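PDB 4R36: putative acyl-[acyl-carrier-protein]--UDP-N-acetylglucosamine O-acyltransferase from Bacteroides fragilis, which probably transfers an acyl chain from acyl carrier protein to UDP-N-acetylglucosamine, the first step of lipid A synthesis. Local coordinates for residues I147-D161 with A164-V178. Numbering follows the deposited sequence.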
loop_
_atom_site.group_PDB
_atom_site.type_symbol
_atom_site.label_atom_id
_atom_site.label_comp_id
_atom_site.label_asym_id
_atom_site.label_seq_id
_atom_site.Cartn_x
_atom_site.Cartn_y
_atom_site.Cartn_z
ATOM N N ILE A 147 -1.372 2.318 -17.570
ATOM C CA ILE A 147 -2.132 1.711 -16.493
ATOM C C ILE A 147 -1.164 1.507 -15.354
ATOM O O ILE A 147 -0.069 0.877 -15.559
ATOM C CB ILE A 147 -2.665 0.344 -16.956
ATOM C CG1 ILE A 147 -3.639 0.525 -18.155
ATOM C CG2 ILE A 147 -3.334 -0.331 -15.796
ATOM C CD1 ILE A 147 -4.146 -0.784 -18.735
ATOM N N VAL A 148 -1.526 1.980 -14.195
ATOM C CA VAL A 148 -0.659 1.890 -13.003
ATOM C C VAL A 148 -1.476 1.231 -11.892
ATOM O O VAL A 148 -2.530 1.730 -11.431
ATOM C CB VAL A 148 -0.165 3.227 -12.548
ATOM C CG1 VAL A 148 0.794 3.076 -11.350
ATOM C CG2 VAL A 148 0.545 3.973 -13.685
ATOM N N GLY A 149 -1.008 0.075 -11.456
ATOM C CA GLY A 149 -1.753 -0.784 -10.547
ATOM C C GLY A 149 -1.765 -0.303 -9.086
ATOM O O GLY A 149 -1.011 0.571 -8.697
ATOM N N ASN A 150 -2.643 -0.929 -8.292
ATOM C CA ASN A 150 -2.952 -0.589 -6.941
ATOM C C ASN A 150 -1.720 -0.273 -6.099
ATOM O O ASN A 150 -0.788 -1.130 -6.002
ATOM C CB ASN A 150 -3.721 -1.700 -6.273
ATOM C CG ASN A 150 -4.975 -2.120 -7.079
ATOM O OD1 ASN A 150 -5.811 -1.318 -7.344
ATOM N ND2 ASN A 150 -5.136 -3.428 -7.352
ATOM N N SER A 151 -1.739 0.956 -5.518
ATOM C CA SER A 151 -0.804 1.394 -4.511
ATOM C C SER A 151 0.629 1.409 -5.041
ATOM O O SER A 151 1.577 1.399 -4.266
ATOM C CB SER A 151 -0.978 0.582 -3.185
ATOM O OG SER A 151 -0.489 1.345 -2.125
ATOM N N THR A 152 0.806 1.521 -6.352
ATOM C CA THR A 152 2.158 1.768 -6.852
ATOM C C THR A 152 2.612 3.160 -6.477
ATOM O O THR A 152 1.801 4.095 -6.480
ATOM C CB THR A 152 2.226 1.443 -8.332
ATOM O OG1 THR A 152 2.324 0.024 -8.427
ATOM C CG2 THR A 152 3.386 2.106 -9.030
ATOM N N LYS A 153 3.886 3.284 -6.121
ATOM C CA LYS A 153 4.483 4.546 -5.643
ATOM C C LYS A 153 5.534 5.057 -6.633
ATOM O O LYS A 153 6.569 4.356 -6.970
ATOM C CB LYS A 153 5.087 4.388 -4.243
ATOM C CG LYS A 153 4.237 3.536 -3.272
ATOM C CD LYS A 153 2.952 4.315 -3.000
ATOM C CE LYS A 153 2.118 3.631 -1.899
ATOM N NZ LYS A 153 0.757 4.164 -1.834
ATOM N N MET A 154 5.231 6.206 -7.218
ATOM C CA MET A 154 6.160 6.883 -8.120
ATOM C C MET A 154 6.802 8.053 -7.420
ATOM O O MET A 154 6.110 9.005 -7.017
ATOM C CB MET A 154 5.418 7.295 -9.367
ATOM C CG MET A 154 5.166 6.033 -10.266
ATOM S SD MET A 154 3.889 6.370 -11.413
ATOM C CE MET A 154 2.431 6.276 -10.326
ATOM N N ALA A 155 8.107 7.940 -7.188
ATOM C CA ALA A 155 8.847 8.887 -6.388
ATOM C C ALA A 155 9.128 10.182 -7.210
ATOM O O ALA A 155 8.658 10.372 -8.344
ATOM C CB ALA A 155 10.137 8.243 -5.867
ATOM N N GLY A 156 9.844 11.107 -6.576
ATOM C CA GLY A 156 10.076 12.415 -7.143
ATOM C C GLY A 156 10.721 12.381 -8.515
ATOM O O GLY A 156 11.649 11.590 -8.728
ATOM N N GLU A 157 10.212 13.211 -9.413
ATOM C CA GLU A 157 10.848 13.481 -10.690
ATOM C C GLU A 157 11.054 12.240 -11.566
ATOM O O GLU A 157 11.962 12.201 -12.392
ATOM C CB GLU A 157 12.222 14.214 -10.491
ATOM C CG GLU A 157 12.102 15.563 -9.798
ATOM C CD GLU A 157 13.395 16.281 -9.471
ATOM O OE1 GLU A 157 14.009 16.827 -10.415
ATOM O OE2 GLU A 157 13.748 16.343 -8.255
ATOM N N ILE A 158 10.185 11.262 -11.451
ATOM C CA ILE A 158 10.192 10.138 -12.354
ATOM C C ILE A 158 9.525 10.498 -13.675
ATOM O O ILE A 158 8.888 11.561 -13.825
ATOM C CB ILE A 158 9.496 8.894 -11.750
ATOM C CG1 ILE A 158 8.019 9.124 -11.443
ATOM C CG2 ILE A 158 10.258 8.442 -10.512
ATOM C CD1 ILE A 158 6.997 8.928 -12.565
ATOM N N ILE A 159 9.756 9.651 -14.668
ATOM C CA ILE A 159 9.159 9.770 -15.948
ATOM C C ILE A 159 8.606 8.429 -16.404
ATOM O O ILE A 159 9.306 7.410 -16.416
ATOM C CB ILE A 159 10.134 10.300 -17.011
ATOM C CG1 ILE A 159 10.622 11.710 -16.623
ATOM C CG2 ILE A 159 9.500 10.277 -18.442
ATOM C CD1 ILE A 159 11.760 12.157 -17.564
ATOM N N ILE A 160 7.349 8.426 -16.834
ATOM C CA ILE A 160 6.742 7.234 -17.412
ATOM C C ILE A 160 6.322 7.625 -18.844
ATOM O O ILE A 160 5.557 8.577 -19.049
ATOM C CB ILE A 160 5.502 6.709 -16.675
ATOM C CG1 ILE A 160 5.606 6.597 -15.163
ATOM C CG2 ILE A 160 4.897 5.454 -17.355
ATOM C CD1 ILE A 160 6.550 5.664 -14.614
ATOM N N ASP A 161 6.847 6.873 -19.798
ATOM C CA ASP A 161 6.544 7.081 -21.229
ATOM C C ASP A 161 5.159 6.491 -21.561
ATOM O O ASP A 161 4.583 5.746 -20.785
ATOM C CB ASP A 161 7.601 6.455 -22.136
ATOM C CG ASP A 161 8.965 7.114 -22.052
ATOM O OD1 ASP A 161 9.257 7.985 -21.179
ATOM O OD2 ASP A 161 9.871 6.696 -22.846
ATOM N N ALA A 164 2.615 2.327 -20.889
ATOM C CA ALA A 164 3.248 1.420 -19.983
ATOM C C ALA A 164 2.167 0.767 -19.138
ATOM O O ALA A 164 1.122 1.355 -18.923
ATOM C CB ALA A 164 4.217 2.194 -19.066
ATOM N N ILE A 165 2.411 -0.459 -18.725
ATOM C CA ILE A 165 1.580 -1.156 -17.788
ATOM C C ILE A 165 2.392 -1.524 -16.570
ATOM O O ILE A 165 3.357 -2.266 -16.657
ATOM C CB ILE A 165 0.916 -2.401 -18.374
ATOM C CG1 ILE A 165 0.017 -1.967 -19.532
ATOM C CG2 ILE A 165 0.102 -3.103 -17.294
ATOM C CD1 ILE A 165 -0.690 -3.105 -20.208
ATOM N N ILE A 166 2.012 -0.995 -15.414
ATOM C CA ILE A 166 2.726 -1.237 -14.155
ATOM C C ILE A 166 1.743 -1.904 -13.227
ATOM O O ILE A 166 0.595 -1.418 -13.085
ATOM C CB ILE A 166 3.258 0.079 -13.582
ATOM C CG1 ILE A 166 4.104 0.763 -14.649
ATOM C CG2 ILE A 166 4.004 -0.146 -12.285
ATOM C CD1 ILE A 166 4.623 2.118 -14.250
ATOM N N SER A 167 2.127 -3.029 -12.626
ATOM C CA SER A 167 1.221 -3.728 -11.741
ATOM C C SER A 167 1.225 -3.075 -10.356
ATOM O O SER A 167 1.644 -1.939 -10.188
ATOM C CB SER A 167 1.495 -5.241 -11.598
ATOM O OG SER A 167 1.787 -5.831 -12.822
ATOM N N ALA A 168 0.661 -3.784 -9.411
ATOM C CA ALA A 168 0.427 -3.292 -8.086
ATOM C C ALA A 168 1.644 -3.344 -7.227
ATOM O O ALA A 168 2.553 -4.201 -7.421
ATOM C CB ALA A 168 -0.679 -4.127 -7.442
ATOM N N ASN A 169 1.660 -2.461 -6.237
ATOM C CA ASN A 169 2.738 -2.388 -5.255
ATOM C C ASN A 169 4.133 -2.293 -5.818
ATOM O O ASN A 169 5.074 -2.794 -5.229
ATOM C CB ASN A 169 2.667 -3.598 -4.305
ATOM C CG ASN A 169 1.615 -3.392 -3.215
ATOM O OD1 ASN A 169 0.915 -2.397 -3.226
ATOM N ND2 ASN A 169 1.493 -4.320 -2.326
ATOM N N VAL A 170 4.281 -1.592 -6.919
ATOM C CA VAL A 170 5.588 -1.358 -7.515
ATOM C C VAL A 170 6.237 -0.124 -6.897
ATOM O O VAL A 170 5.517 0.919 -6.594
ATOM C CB VAL A 170 5.502 -1.238 -9.051
ATOM C CG1 VAL A 170 6.781 -0.669 -9.651
ATOM C CG2 VAL A 170 5.207 -2.625 -9.642
ATOM N N LEU A 171 7.531 -0.198 -6.676
ATOM C CA LEU A 171 8.293 0.969 -6.109
ATOM C C LEU A 171 9.292 1.424 -7.108
ATOM O O LEU A 171 10.177 0.653 -7.537
ATOM C CB LEU A 171 9.028 0.613 -4.826
ATOM C CG LEU A 171 8.147 0.130 -3.678
ATOM C CD1 LEU A 171 9.009 -0.254 -2.473
ATOM C CD2 LEU A 171 7.195 1.316 -3.339
ATOM N N MET A 172 9.085 2.667 -7.546
ATOM C CA MET A 172 9.847 3.301 -8.609
ATOM C C MET A 172 10.623 4.393 -7.917
ATOM O O MET A 172 10.028 5.358 -7.424
ATOM C CB MET A 172 8.875 3.925 -9.627
ATOM C CG MET A 172 9.587 4.745 -10.629
ATOM S SD MET A 172 8.666 5.055 -12.114
ATOM C CE MET A 172 9.987 5.633 -13.178
ATOM N N HIS A 173 11.918 4.203 -7.827
ATOM C CA HIS A 173 12.788 5.138 -7.212
ATOM C C HIS A 173 12.875 6.525 -7.907
ATOM O O HIS A 173 12.713 6.635 -9.122
ATOM C CB HIS A 173 14.160 4.517 -7.256
ATOM C CG HIS A 173 15.095 5.058 -6.252
ATOM N ND1 HIS A 173 16.039 6.010 -6.542
ATOM C CD2 HIS A 173 15.267 4.738 -4.945
ATOM C CE1 HIS A 173 16.737 6.296 -5.456
ATOM N NE2 HIS A 173 16.289 5.533 -4.477
ATOM N N GLN A 174 13.238 7.565 -7.148
ATOM C CA GLN A 174 13.332 8.941 -7.725
ATOM C C GLN A 174 14.207 9.012 -8.933
ATOM O O GLN A 174 15.227 8.302 -9.044
ATOM C CB GLN A 174 13.766 10.029 -6.676
ATOM C CG GLN A 174 14.989 9.646 -5.915
ATOM C CD GLN A 174 15.396 10.721 -4.934
ATOM O OE1 GLN A 174 14.639 11.660 -4.677
ATOM N NE2 GLN A 174 16.613 10.597 -4.400
ATOM N N PHE A 175 13.808 9.855 -9.867
ATOM C CA PHE A 175 14.567 10.146 -11.070
ATOM C C PHE A 175 14.606 8.975 -12.089
ATOM O O PHE A 175 15.382 9.033 -13.064
ATOM C CB PHE A 175 16.044 10.576 -10.783
ATOM C CG PHE A 175 16.199 11.680 -9.785
ATOM C CD1 PHE A 175 15.798 12.972 -10.103
ATOM C CD2 PHE A 175 16.756 11.439 -8.544
ATOM C CE1 PHE A 175 15.942 14.032 -9.182
ATOM C CE2 PHE A 175 16.872 12.484 -7.594
ATOM C CZ PHE A 175 16.479 13.781 -7.926
ATOM N N CYS A 176 13.900 7.894 -11.841
ATOM C CA CYS A 176 13.879 6.798 -12.833
ATOM C C CYS A 176 12.928 7.056 -13.978
ATOM O O CYS A 176 11.999 7.878 -13.882
ATOM C CB CYS A 176 13.534 5.475 -12.152
ATOM S SG CYS A 176 14.958 5.002 -11.104
ATOM N N ARG A 177 13.141 6.335 -15.069
ATOM C CA ARG A 177 12.312 6.428 -16.232
ATOM C C ARG A 177 11.915 5.038 -16.717
ATOM O O ARG A 177 12.733 4.097 -16.711
ATOM C CB ARG A 177 13.080 7.168 -17.372
ATOM C CG ARG A 177 12.214 7.308 -18.585
ATOM C CD ARG A 177 12.853 8.238 -19.607
ATOM N NE ARG A 177 12.126 8.308 -20.855
ATOM C CZ ARG A 177 12.634 8.732 -21.993
ATOM N NH1 ARG A 177 13.914 9.216 -22.049
ATOM N NH2 ARG A 177 11.857 8.675 -23.078
ATOM N N VAL A 178 10.634 4.904 -17.086
ATOM C CA VAL A 178 10.050 3.704 -17.663
ATOM C C VAL A 178 9.637 3.974 -19.116
ATOM O O VAL A 178 8.854 4.898 -19.429
ATOM C CB VAL A 178 8.798 3.247 -16.858
ATOM C CG1 VAL A 178 8.089 2.070 -17.490
ATOM C CG2 VAL A 178 9.184 2.938 -15.412
HETATM O O HOH W 1 8.817 4.700 -4.948
HETATM O O HOH W 2 11.493 11.231 -4.200
HETATM O O HOH W 3 13.170 13.924 -6.505
#
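The guanidinium of Arg-177 meets the carboxylate of Asp-161 at its edge. The grip is side-on and bidentate. NE of Arg-177 donates to the syn lone pair of OD1 of Asp-161 (2.9 Å). NH2 of Arg-177 reaches OD2 of Asp-161 at 2.8 Å, somewhat out of both planes. The two planes are 52° apart, so the pair is twisted rather than coplanar. The extended Arg-177 chain crosses Ile-159 to get there. Tyr-261 also hydrogen-bonds OD2 of Asp-161.

The ring of Phe-175 runs along the Glu-157 side chain. Phe-175 CE1 comes within 3.3 Å of OE2 of Glu-157, and the carboxylate is turned 69° from the ring. One water links this OE2 to OE1 of Gln-174, a residue of the UDP-N-acetylglucosamine site, which is not occupied by that ligand here.

Thr-152 sits at a corner. Thr-152 OG1 donates to Ser-167 O (2.7 Å), in the carbonyl plane. Thr-152 OG1 also accepts from Val-170 N (3.0 Å). One hydroxyl thus joins two backbone groups of the next coil. Lys-153 and Leu-171 run side by side; the lysine amine goes on to Glu-132 of the third subunit.

Inside, Met-172 and Ile-160 overlap from opposed directions. Met-172 CE packs on Ile-158 CB at 3.6 Å. With CG anti to the backbone N (chi1 172°), the extended Met-172 chain reaches across to both isoleucines. Ile-166 and Val-178 also meet CD1 of Ile-160.

These are successive coils of the left-handed parallel beta helix, offset by 18 residues. Parallel backbone bonds join them on all three sides. The chemistry implies a divided contact: thioether and aliphatic groups meet on the Met-172 and Ile-160 face, while the charged pair and the water-linked Glu-157 and Gln-174 lie on the outer side.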